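Side-chain contact in transcriptional regulator (Enterococcus faecalis, PDB 3QFI), which belongs to the LytR-CpsA-Psr family of proteins, described as transcriptional regulators, and is of undetermined precise function: residues N250-T255 / E273-F278. Residues are numbered along the deposited sequence; the frame is centred on the assembly and turned at random.
Sequences NSLYKT and EKDLAF
Asp-275 reaches across to helix 249-262 with its carboxylate, whose two oxygens part between Leu-252 and Tyr-253. OD1 of Asp-275 lies 3.6 Å from CD1 of Leu-252, and the same methyl is equally near the carboxylate carbon, so this branch of the leucine meets the group at its OD1 half. OD2 of Asp-275 turns to Tyr-253, 3.6 Å from its CA and just as near its CB. Asp-275 and Tyr-253 cross at about a right angle; the ring and carboxylate planes stand 49° apart, and OD2 of Asp-275 meets the ring obliquely, 4.0 Å from CD1 of Tyr-253. These two helices, 249-262 and 269-280, follow one another along the chain and pack near its C-terminal end, about 20 Å from the chain centre to the contact centre; across the two segments the nearest CA atoms are those of Tyr-253 and Asp-275, 6.9 Å apart. No hydrogen bond joins the two segments themselves. Beyond them, OD2 of Asp-275 is hydrogen-bonded to NE2 of Gln-256, one turn on from Leu-252 in helix 249-262, which gives the buried carboxylate a polar partner. With CG anti to its backbone N (chi1 -177°), the Tyr-253 ring extends along helix 269-280 past Ala-269 and Arg-272, and its hydroxyl hydrogen-bonds Glu-267.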
loop_
_atom_site.group_PDB
_atom_site.type_symbol
_atom_site.label_atom_id
_atom_site.label_comp_id
_atom_site.label_asym_id
_atom_site.label_seq_id
_atom_site.Cartn_x
_atom_site.Cartn_y
_atom_site.Cartn_z
ATOM N N ASN A 250 -6.097 6.526 -18.985
ATOM C CA ASN A 250 -6.086 5.283 -19.704
ATOM C C ASN A 250 -5.147 4.239 -18.967
ATOM O O ASN A 250 -5.424 3.051 -18.874
ATOM C CB ASN A 250 -5.972 5.583 -21.258
ATOM C CG ASN A 250 -5.064 4.628 -21.965
ATOM O OD1 ASN A 250 -3.922 4.330 -21.475
ATOM N ND2 ASN A 250 -5.533 4.087 -23.123
ATOM N N SER A 251 -4.083 4.730 -18.345
ATOM C CA SER A 251 -3.232 3.824 -17.575
ATOM C C SER A 251 -3.986 3.457 -16.291
ATOM O O SER A 251 -3.824 2.350 -15.766
ATOM C CB SER A 251 -1.903 4.480 -17.196
ATOM O OG SER A 251 -1.281 3.754 -16.150
ATOM N N LEU A 252 -4.817 4.392 -15.811
ATOM C CA LEU A 252 -5.636 4.216 -14.606
ATOM C C LEU A 252 -6.674 3.118 -14.818
ATOM O O LEU A 252 -6.854 2.244 -13.971
ATOM C CB LEU A 252 -6.388 5.510 -14.247
ATOM C CG LEU A 252 -6.757 5.783 -12.769
ATOM C CD1 LEU A 252 -7.932 6.752 -12.665
ATOM C CD2 LEU A 252 -7.106 4.485 -12.065
ATOM N N TYR A 253 -7.380 3.183 -15.945
ATOM C CA TYR A 253 -8.401 2.186 -16.233
ATOM C C TYR A 253 -7.796 0.803 -16.281
ATOM O O TYR A 253 -8.331 -0.130 -15.695
ATOM C CB TYR A 253 -9.115 2.473 -17.562
ATOM C CG TYR A 253 -10.252 1.499 -17.862
ATOM C CD1 TYR A 253 -11.227 1.217 -16.901
ATOM C CD2 TYR A 253 -10.341 0.847 -19.089
ATOM C CE1 TYR A 253 -12.249 0.316 -17.148
ATOM C CE2 TYR A 253 -11.374 -0.062 -19.350
ATOM C CZ TYR A 253 -12.321 -0.322 -18.368
ATOM O OH TYR A 253 -13.328 -1.234 -18.598
ATOM N N LYS A 254 -6.678 0.672 -16.979
ATOM C CA LYS A 254 -6.015 -0.620 -17.094
ATOM C C LYS A 254 -5.697 -1.154 -15.688
ATOM O O LYS A 254 -5.963 -2.313 -15.375
ATOM C CB LYS A 254 -4.739 -0.472 -17.934
ATOM C CG LYS A 254 -3.921 -1.746 -18.049
ATOM C CD LYS A 254 -2.571 -1.479 -18.676
ATOM C CE LYS A 254 -1.688 -2.692 -18.515
ATOM N NZ LYS A 254 -1.514 -3.047 -17.069
ATOM N N THR A 255 -5.142 -0.302 -14.838
ATOM C CA THR A 255 -4.826 -0.700 -13.475
ATOM C C THR A 255 -6.074 -1.159 -12.726
ATOM O O THR A 255 -6.047 -2.164 -12.021
ATOM C CB THR A 255 -4.243 0.455 -12.693
ATOM O OG1 THR A 255 -3.093 0.958 -13.377
ATOM C CG2 THR A 255 -3.861 0.006 -11.286
ATOM N N GLU A 273 -14.903 6.084 -18.593
ATOM C CA GLU A 273 -15.400 7.414 -18.922
ATOM C C GLU A 273 -15.173 8.357 -17.732
ATOM O O GLU A 273 -14.905 9.548 -17.907
ATOM C CB GLU A 273 -16.884 7.354 -19.280
ATOM C CG GLU A 273 -17.300 6.048 -19.935
ATOM C CD GLU A 273 -16.586 5.783 -21.248
ATOM O OE1 GLU A 273 -15.911 6.710 -21.751
ATOM O OE2 GLU A 273 -16.709 4.656 -21.786
ATOM N N LYS A 274 -15.278 7.828 -16.518
ATOM C CA LYS A 274 -15.055 8.651 -15.334
ATOM C C LYS A 274 -13.577 9.044 -15.223
ATOM O O LYS A 274 -13.268 10.203 -15.015
ATOM C CB LYS A 274 -15.523 7.894 -14.093
ATOM C CG LYS A 274 -15.130 8.516 -12.780
ATOM C CD LYS A 274 -15.780 7.749 -11.641
ATOM C CE LYS A 274 -15.220 8.165 -10.282
ATOM N NZ LYS A 274 -13.860 7.600 -10.024
ATOM N N ASP A 275 -12.661 8.090 -15.384
ATOM C CA ASP A 275 -11.235 8.401 -15.302
ATOM C C ASP A 275 -10.819 9.503 -16.268
ATOM O O ASP A 275 -10.022 10.374 -15.930
ATOM C CB ASP A 275 -10.395 7.173 -15.613
ATOM C CG ASP A 275 -10.785 5.994 -14.794
ATOM O OD1 ASP A 275 -11.328 6.206 -13.683
ATOM O OD2 ASP A 275 -10.541 4.852 -15.257
ATOM N N LEU A 276 -11.348 9.433 -17.482
ATOM C CA LEU A 276 -11.048 10.401 -18.526
ATOM C C LEU A 276 -11.610 11.781 -18.166
ATOM O O LEU A 276 -10.911 12.789 -18.279
ATOM C CB LEU A 276 -11.622 9.897 -19.858
ATOM C CG LEU A 276 -11.515 10.777 -21.106
ATOM C CD1 LEU A 276 -10.055 11.035 -21.441
ATOM C CD2 LEU A 276 -12.203 10.079 -22.278
ATOM N N ALA A 277 -12.860 11.822 -17.711
ATOM C CA ALA A 277 -13.489 13.086 -17.334
ATOM C C ALA A 277 -12.668 13.796 -16.275
ATOM O O ALA A 277 -12.412 14.995 -16.373
ATOM C CB ALA A 277 -14.894 12.843 -16.818
ATOM N N PHE A 278 -12.251 13.044 -15.265
ATOM C CA PHE A 278 -11.459 13.608 -14.186
ATOM C C PHE A 278 -10.161 14.188 -14.726
ATOM O O PHE A 278 -9.782 15.311 -14.383
ATOM C CB PHE A 278 -11.121 12.545 -13.139
ATOM C CG PHE A 278 -10.563 13.114 -11.868
ATOM C CD1 PHE A 278 -11.421 13.594 -10.873
ATOM C CD2 PHE A 278 -9.191 13.244 -11.691
ATOM C CE1 PHE A 278 -10.924 14.191 -9.728
ATOM C CE2 PHE A 278 -8.679 13.844 -10.545
ATOM C CZ PHE A 278 -9.547 14.322 -9.562
#